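Long-range contacts in BH2414 protein (Bacillus halodurans, PDB 3ON1), which is of unknown function but belongs to the ribosomal L7Ae/L30e/S12e/Gadd45 family and may bind RNA: residues V35-L40 against Q60-V65; I39-A44 against E80-G85. All coordinates share one frame; numbering follows the deposited sequence.

In the fold
From the N terminus the chain first lays down helix 5-15, edge strand 19-21 and helix 23-31, then enters strand 37-41, which both contacts share through Ile-39 and Leu-40. Contact 1 closes the shorter loop: the chain leaves this strand, runs through helix 46-59 and returns as strand 63-66 alongside it. Contact 2 closes a longer loop that also takes in strand 63-66 and helix 69-75, bringing strand 83-86 back antiparallel on the other edge of strand 37-41. The loop of contact 1 therefore lies largely inside that of contact 2. Together they join three neighbouring strands of a mixed sheet; strand 19-21 adds to 83-86, giving the order 1-4-2-3.

Contact 1: residues V35-L40 against Q60-V65; sequences VTLVIL and QIPVKV
Three backbone bonds join Val-38 and Leu-40 to Pro-62 and Lys-64, across strands that run parallel at 17° with their axes 4.7 Å apart. Val-38 N donates to Pro-62 O, Val-38 O takes Lys-64 N, and Lys-64 O receives Leu-40 N at 2.7 Å. Between them Val-63 CA leans its hydrogen on Val-38 O at 3.2 Å, giving that oxygen a second, weaker partner.

Among the apolar contacts, Leu-40 reaches over the neighbouring strand on the face of Val-38, Val-63 and Val-65: with CG anti to its own carbonyl carbon (chi1 -73°), CD1 comes to 3.6 Å from Val-63 CG1 and 4.1 Å from Val-65 CG2. Leu-52, Leu-53 and Cys-56 of helix 46-59 pack on this side. Toward the start of the strands, Leu-37 CD1 meets Pro-62 CB at 3.9 Å, the two side chains crossing at about a right angle, and also touches Lys-64 CG; helix 89-100 backs both Leu-37 and Lys-64. The lysine bends away at chi2, and its NZ forms a salt bridge with Asp-100.

Ahead of the strands, Ile-61 packs against main chain: CG2 lies 3.7 Å from Thr-36 C, and CD1 is 3.5 Å from Val-35 O. An alanine here would lose both branches and is likely to open a gap over Val-35 O and the Thr-36 to Leu-37 peptide, where the pairing begins. Strand 37-41, helix 46-59 and strand 63-66 form a beta-alpha-beta crossover, part of the alpha/beta fold of the L7Ae/L30e family.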
ATOM      1  N   VAL A  35      -3.600   0.737   9.807  1.00 18.06           N
ATOM      2  CA  VAL A  35      -2.716   0.863   8.632  1.00 17.60           C
ATOM      3  C   VAL A  35      -1.776   2.059   8.786  1.00 17.13           C
ATOM      4  O   VAL A  35      -2.213   3.155   9.144  1.00 17.47           O
ATOM      5  CB  VAL A  35      -3.553   0.949   7.319  1.00 17.97           C
ATOM      6  CG1 VAL A  35      -2.737   1.490   6.151  1.00 17.88           C
ATOM      7  CG2 VAL A  35      -4.095  -0.423   6.962  1.00 18.44           C
ATOM      8  N   THR A  36      -0.485   1.836   8.540  1.00 16.26           N
ATOM      9  CA  THR A  36       0.522   2.892   8.708  1.00 15.62           C
ATOM     10  C   THR A  36       1.200   3.338   7.407  1.00 15.24           C
ATOM     11  O   THR A  36       2.051   4.232   7.417  1.00 15.48           O
ATOM     12  CB  THR A  36       1.576   2.532   9.780  1.00 15.37           C
ATOM     13  OG1 THR A  36       1.926   1.141   9.684  1.00 15.34           O
ATOM     14  CG2 THR A  36       1.033   2.837  11.166  1.00 16.61           C
ATOM     15  N   LEU A  37       0.824   2.706   6.297  1.00 14.54           N
ATOM     16  CA  LEU A  37       1.275   3.123   4.967  1.00 13.78           C
ATOM     17  C   LEU A  37       0.289   2.606   3.943  1.00 13.64           C
ATOM     18  O   LEU A  37      -0.165   1.462   4.033  1.00 13.45           O
ATOM     19  CB  LEU A  37       2.682   2.587   4.643  1.00 13.98           C
ATOM     20  CG  LEU A  37       3.208   2.719   3.201  1.00 13.57           C
ATOM     21  CD1 LEU A  37       3.491   4.172   2.816  1.00 15.26           C
ATOM     22  CD2 LEU A  37       4.462   1.895   3.006  1.00 14.53           C
ATOM     23  N   VAL A  38      -0.037   3.450   2.970  1.00 13.66           N
ATOM     24  CA  VAL A  38      -0.835   3.019   1.828  1.00 13.58           C
ATOM     25  C   VAL A  38       0.013   3.118   0.568  1.00 13.82           C
ATOM     26  O   VAL A  38       0.673   4.123   0.325  1.00 13.93           O
ATOM     27  CB  VAL A  38      -2.141   3.838   1.700  1.00 13.62           C
ATOM     28  CG1 VAL A  38      -2.867   3.513   0.396  1.00 14.31           C
ATOM     29  CG2 VAL A  38      -3.047   3.552   2.898  1.00 14.38           C
ATOM     30  N   ILE A  39       0.019   2.036  -0.201  1.00 13.82           N
ATOM     31  CA  ILE A  39       0.672   2.002  -1.503  1.00 14.20           C
ATOM     32  C   ILE A  39      -0.400   1.940  -2.577  1.00 14.33           C
ATOM     33  O   ILE A  39      -1.253   1.053  -2.560  1.00 14.47           O
ATOM     34  CB  ILE A  39       1.647   0.812  -1.615  1.00 14.41           C
ATOM     35  CG1 ILE A  39       2.827   1.012  -0.655  1.00 14.79           C
ATOM     36  CG2 ILE A  39       2.140   0.651  -3.059  1.00 14.93           C
ATOM     37  CD1 ILE A  39       3.666  -0.240  -0.413  1.00 16.53           C
ATOM     38  N   LEU A  40      -0.360   2.904  -3.491  1.00 14.16           N
ATOM     39  CA  LEU A  40      -1.317   2.972  -4.588  1.00 14.30           C
ATOM     40  C   LEU A  40      -0.608   2.693  -5.892  1.00 14.10           C
ATOM     41  O   LEU A  40       0.449   3.253  -6.150  1.00 14.10           O
ATOM     42  CB  LEU A  40      -1.928   4.368  -4.678  1.00 14.95           C
ATOM     43  CG  LEU A  40      -2.949   4.860  -3.666  1.00 16.38           C
ATOM     44  CD1 LEU A  40      -3.211   6.328  -3.929  1.00 17.38           C
ATOM     45  CD2 LEU A  40      -4.227   4.058  -3.796  1.00 19.07           C
ATOM     46  N   GLN A  60      -2.875  11.574   8.499  1.00 21.25           N
ATOM     47  CA  GLN A  60      -1.410  11.701   8.410  1.00 22.04           C
ATOM     48  C   GLN A  60      -0.722  10.347   8.234  1.00 21.69           C
ATOM     49  O   GLN A  60       0.270  10.029   8.901  1.00 21.91           O
ATOM     50  CB  GLN A  60      -0.834  12.514   9.584  1.00 22.76           C
ATOM     51  CG  GLN A  60      -1.193  13.994   9.497  1.00 25.30           C
ATOM     52  CD  GLN A  60      -0.678  14.828  10.662  1.00 29.47           C
ATOM     53  OE1 GLN A  60      -0.455  14.327  11.769  1.00 31.49           O
ATOM     54  NE2 GLN A  60      -0.510  16.123  10.417  1.00 30.73           N
ATOM     55  N   ILE A  61      -1.285   9.555   7.328  1.00 21.13           N
ATOM     56  CA  ILE A  61      -0.713   8.279   6.928  1.00 20.69           C
ATOM     57  C   ILE A  61      -0.044   8.481   5.567  1.00 20.39           C
ATOM     58  O   ILE A  61      -0.680   8.985   4.634  1.00 20.97           O
ATOM     59  CB  ILE A  61      -1.804   7.177   6.845  1.00 20.58           C
ATOM     60  CG1 ILE A  61      -2.470   6.955   8.212  1.00 21.07           C
ATOM     61  CG2 ILE A  61      -1.235   5.867   6.308  1.00 20.59           C
ATOM     62  CD1 ILE A  61      -1.516   6.571   9.336  1.00 22.26           C
ATOM     63  N   PRO A  62       1.244   8.107   5.449  1.00 20.02           N
ATOM     64  CA  PRO A  62       1.912   8.260   4.157  1.00 19.64           C
ATOM     65  C   PRO A  62       1.244   7.433   3.059  1.00 19.17           C
ATOM     66  O   PRO A  62       0.757   6.322   3.316  1.00 18.80           O
ATOM     67  CB  PRO A  62       3.336   7.761   4.430  1.00 19.87           C
ATOM     68  CG  PRO A  62       3.226   6.927   5.650  1.00 20.39           C
ATOM     69  CD  PRO A  62       2.161   7.588   6.475  1.00 19.94           C
ATOM     70  N   VAL A  63       1.197   8.009   1.862  1.00 19.01           N
ATOM     71  CA  VAL A  63       0.684   7.343   0.670  1.00 18.73           C
ATOM     72  C   VAL A  63       1.756   7.422  -0.403  1.00 18.57           C
ATOM     73  O   VAL A  63       2.266   8.510  -0.708  1.00 18.62           O
ATOM     74  CB  VAL A  63      -0.605   8.011   0.123  1.00 19.21           C
ATOM     75  CG1 VAL A  63      -1.092   7.298  -1.145  1.00 18.98           C
ATOM     76  CG2 VAL A  63      -1.702   8.017   1.161  1.00 20.03           C
ATOM     77  N   LYS A  64       2.096   6.275  -0.973  1.00 17.99           N
ATOM     78  CA  LYS A  64       3.026   6.235  -2.096  1.00 18.03           C
ATOM     79  C   LYS A  64       2.275   5.814  -3.341  1.00 17.80           C
ATOM     80  O   LYS A  64       1.419   4.932  -3.289  1.00 18.14           O
ATOM     81  CB  LYS A  64       4.200   5.278  -1.831  1.00 18.29           C
ATOM     82  CG  LYS A  64       4.982   5.570  -0.558  1.00 18.59           C
ATOM     83  CD  LYS A  64       5.599   6.957  -0.564  1.00 19.47           C
ATOM     84  CE  LYS A  64       6.094   7.324   0.823  1.00 20.79           C
ATOM     85  NZ  LYS A  64       6.509   8.755   0.884  1.00 22.68           N
ATOM     86  N   VAL A  65       2.580   6.466  -4.455  1.00 17.49           N
ATOM     87  CA  VAL A  65       2.020   6.078  -5.743  1.00 17.47           C
ATOM     88  C   VAL A  65       3.157   5.501  -6.577  1.00 17.78           C
ATOM     89  O   VAL A  65       4.063   6.228  -6.980  1.00 18.56           O
ATOM     90  CB  VAL A  65       1.332   7.262  -6.460  1.00 17.24           C
ATOM     91  CG1 VAL A  65       0.771   6.812  -7.812  1.00 17.42           C
ATOM     92  CG2 VAL A  65       0.229   7.838  -5.581  1.00 17.30           C
TER

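Contact 2: residues I39-A44 against E80-G85; sequences ILSSDA and ERVVIG
Ile-39 and Ile-84 face each other as an antiparallel hydrogen-bonded pair, Ile-39 N giving to Ile-84 O at 2.8 Å and Ile-84 N returning to Ile-39 O, while the strand axes run at 169°. One step on, Ser-41 N donates to Val-82 O at 2.9 Å. The same oxygen also meets the CA hydrogen of Leu-40.

The isoleucines stand on the same face, their CB atoms 4.4 Å apart. On the opposite face, that of Leu-40 and Val-83, the two side chains lie side by side and point the same way, with Leu-40 CD2 3.8 Å from Val-83 CG2; Thr-48 of helix 46-59 touches this valine. This pairing sets strand 37-41 against strand 83-86 inside the mixed alpha/beta sheet of the L7Ae/L30e fold, where strand 83-86 is flanked on its other side by edge strand 19-21, with Val-83 bonding through its backbone to Gly-22 just past that strand's end.

Past the last bridge the chain turns off. Ser-41 to Ala-44 form a type I turn, closed by Ala-44 N on Ser-41 O. Ser-41 holds its OG anti to the backbone N (chi1 174°), which brings OG to Asp-43 N at 3.0 Å, an ST turn. Its CB rests 3.8 Å from Val-82 O, and in the conformer given Val-82 CB comes to 4.4 Å from Ala-44 CB. Beyond the turn, in one of its two conformers, Asp-43 OD1 accepts from the backbone N of Arg-69, at the start of helix 69-75.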
ATOM      1  N   ILE A  39       0.019   2.036  -0.201  1.00 13.82           N
ATOM      2  CA  ILE A  39       0.672   2.002  -1.503  1.00 14.20           C
ATOM      3  C   ILE A  39      -0.400   1.940  -2.577  1.00 14.33           C
ATOM      4  O   ILE A  39      -1.253   1.053  -2.560  1.00 14.47           O
ATOM      5  CB  ILE A  39       1.647   0.812  -1.615  1.00 14.41           C
ATOM      6  CG1 ILE A  39       2.827   1.012  -0.655  1.00 14.79           C
ATOM      7  CG2 ILE A  39       2.140   0.651  -3.059  1.00 14.93           C
ATOM      8  CD1 ILE A  39       3.666  -0.240  -0.413  1.00 16.53           C
ATOM      9  N   LEU A  40      -0.360   2.904  -3.491  1.00 14.16           N
ATOM     10  CA  LEU A  40      -1.317   2.972  -4.588  1.00 14.30           C
ATOM     11  C   LEU A  40      -0.608   2.693  -5.892  1.00 14.10           C
ATOM     12  O   LEU A  40       0.449   3.253  -6.150  1.00 14.10           O
ATOM     13  CB  LEU A  40      -1.928   4.368  -4.678  1.00 14.95           C
ATOM     14  CG  LEU A  40      -2.949   4.860  -3.666  1.00 16.38           C
ATOM     15  CD1 LEU A  40      -3.211   6.328  -3.929  1.00 17.38           C
ATOM     16  CD2 LEU A  40      -4.227   4.058  -3.796  1.00 19.07           C
ATOM     17  N   SER A  41      -1.195   1.838  -6.722  1.00 14.02           N
ATOM     18  CA  SER A  41      -0.683   1.633  -8.070  1.00 14.48           C
ATOM     19  C   SER A  41      -0.750   2.931  -8.865  1.00 14.80           C
ATOM     20  O   SER A  41      -1.733   3.674  -8.755  1.00 14.77           O
ATOM     21  CB  SER A  41      -1.505   0.566  -8.790  1.00 14.53           C
ATOM     22  OG  SER A  41      -1.084   0.462 -10.139  1.00 15.42           O
ATOM     23  N   SER A  42       0.276   3.194  -9.675  1.00 15.09           N
ATOM     24  CA  SER A  42       0.225   4.324 -10.616  1.00 15.73           C
ATOM     25  C   SER A  42      -0.981   4.240 -11.559  1.00 15.79           C
ATOM     26  O   SER A  42      -1.451   5.266 -12.063  1.00 16.56           O
ATOM     27  CB  SER A  42       1.513   4.425 -11.431  1.00 16.23           C
ATOM     28  OG  SER A  42       2.628   4.662 -10.592  1.00 18.52           O
ATOM     29  N   ASP A  43      -1.463   3.011 -11.758  0.50 16.25           N
ATOM     30  CA  ASP A  43      -2.603   2.683 -12.620  0.50 16.52           C
ATOM     31  C   ASP A  43      -3.950   2.987 -12.013  0.50 16.35           C
ATOM     32  O   ASP A  43      -4.954   3.035 -12.729  0.50 16.34           O
ATOM     33  CB  ASP A  43      -2.598   1.192 -12.924  0.50 17.21           C
ATOM     34  CG  ASP A  43      -1.577   0.825 -13.936  0.50 18.03           C
ATOM     35  OD1 ASP A  43      -1.111  -0.328 -13.901  0.50 19.14           O
ATOM     36  OD2 ASP A  43      -1.243   1.694 -14.766  0.50 20.08           O
ATOM     37  N   ALA A  44      -3.973   3.156 -10.693  1.00 15.69           N
ATOM     38  CA  ALA A  44      -5.216   3.354  -9.945  1.00 16.29           C
ATOM     39  C   ALA A  44      -5.973   4.503 -10.590  1.00 16.49           C
ATOM     40  O   ALA A  44      -5.359   5.463 -11.065  1.00 17.07           O
ATOM     41  CB  ALA A  44      -4.924   3.683  -8.483  1.00 16.00           C
ATOM     42  N   GLU A  80      -3.386  -8.967  -9.832  1.00 20.66           N
ATOM     43  CA  GLU A  80      -3.337  -7.504  -9.878  1.00 19.38           C
ATOM     44  C   GLU A  80      -3.903  -6.875  -8.613  1.00 18.56           C
ATOM     45  O   GLU A  80      -4.964  -7.285  -8.133  1.00 18.79           O
ATOM     46  CB  GLU A  80      -4.126  -6.987 -11.079  1.00 19.49           C
ATOM     47  CG  GLU A  80      -3.581  -7.451 -12.415  1.00 19.97           C
ATOM     48  CD  GLU A  80      -4.398  -6.966 -13.588  1.00 21.14           C
ATOM     49  OE1 GLU A  80      -5.512  -6.435 -13.368  1.00 21.79           O
ATOM     50  OE2 GLU A  80      -3.930  -7.133 -14.736  1.00 22.11           O
ATOM     51  N   ARG A  81      -3.206  -5.863  -8.088  1.00 17.30           N
ATOM     52  CA  ARG A  81      -3.714  -5.090  -6.952  1.00 16.28           C
ATOM     53  C   ARG A  81      -3.496  -3.603  -7.179  1.00 15.36           C
ATOM     54  O   ARG A  81      -2.471  -3.202  -7.732  1.00 15.32           O
ATOM     55  CB  ARG A  81      -3.054  -5.530  -5.635  1.00 16.59           C
ATOM     56  CG  ARG A  81      -3.517  -6.890  -5.099  1.00 17.45           C
ATOM     57  CD  ARG A  81      -5.007  -6.901  -4.811  1.00 18.08           C
ATOM     58  NE  ARG A  81      -5.428  -8.149  -4.174  1.00 20.47           N
ATOM     59  CZ  ARG A  81      -5.813  -9.238  -4.833  1.00 21.04           C
ATOM     60  NH1 ARG A  81      -5.838  -9.248  -6.158  1.00 21.68           N
ATOM     61  NH2 ARG A  81      -6.180 -10.319  -4.161  1.00 22.09           N
ATOM     62  N   VAL A  82      -4.463  -2.770  -6.790  0.50 15.11           N
ATOM     63  CA  VAL A  82      -4.299  -1.313  -6.923  0.50 14.90           C
ATOM     64  C   VAL A  82      -4.104  -0.582  -5.595  0.50 14.65           C
ATOM     65  O   VAL A  82      -3.393   0.422  -5.541  0.50 14.78           O
ATOM     66  CB  VAL A  82      -5.445  -0.634  -7.725  0.50 15.01           C
ATOM     67  CG1 VAL A  82      -5.259  -0.867  -9.211  0.50 15.26           C
ATOM     68  CG2 VAL A  82      -6.800  -1.132  -7.265  0.50 15.84           C
ATOM     69  N   VAL A  83      -4.735  -1.070  -4.531  1.00 14.26           N
ATOM     70  CA  VAL A  83      -4.630  -0.394  -3.233  1.00 14.08           C
ATOM     71  C   VAL A  83      -4.154  -1.385  -2.189  1.00 13.96           C
ATOM     72  O   VAL A  83      -4.803  -2.401  -1.954  1.00 13.94           O
ATOM     73  CB  VAL A  83      -5.986   0.208  -2.777  1.00 14.27           C
ATOM     74  CG1 VAL A  83      -5.819   0.946  -1.447  1.00 14.38           C
ATOM     75  CG2 VAL A  83      -6.576   1.123  -3.837  1.00 14.93           C
ATOM     76  N   ILE A  84      -3.018  -1.075  -1.568  1.00 13.65           N
ATOM     77  CA  ILE A  84      -2.451  -1.908  -0.517  1.00 13.30           C
ATOM     78  C   ILE A  84      -2.277  -1.086   0.750  1.00 13.04           C
ATOM     79  O   ILE A  84      -1.735   0.021   0.713  1.00 13.51           O
ATOM     80  CB  ILE A  84      -1.088  -2.512  -0.939  1.00 13.68           C
ATOM     81  CG1 ILE A  84      -1.273  -3.405  -2.170  1.00 14.22           C
ATOM     82  CG2 ILE A  84      -0.437  -3.275   0.232  1.00 13.84           C
ATOM     83  CD1 ILE A  84       0.025  -3.918  -2.784  1.00 16.47           C
ATOM     84  N   GLY A  85      -2.747  -1.635   1.863  1.00 12.67           N
ATOM     85  CA  GLY A  85      -2.508  -1.044   3.182  1.00 12.54           C
ATOM     86  C   GLY A  85      -1.578  -1.914   4.007  1.00 12.57           C
ATOM     87  O   GLY A  85      -1.764  -3.132   4.092  1.00 13.23           O
TER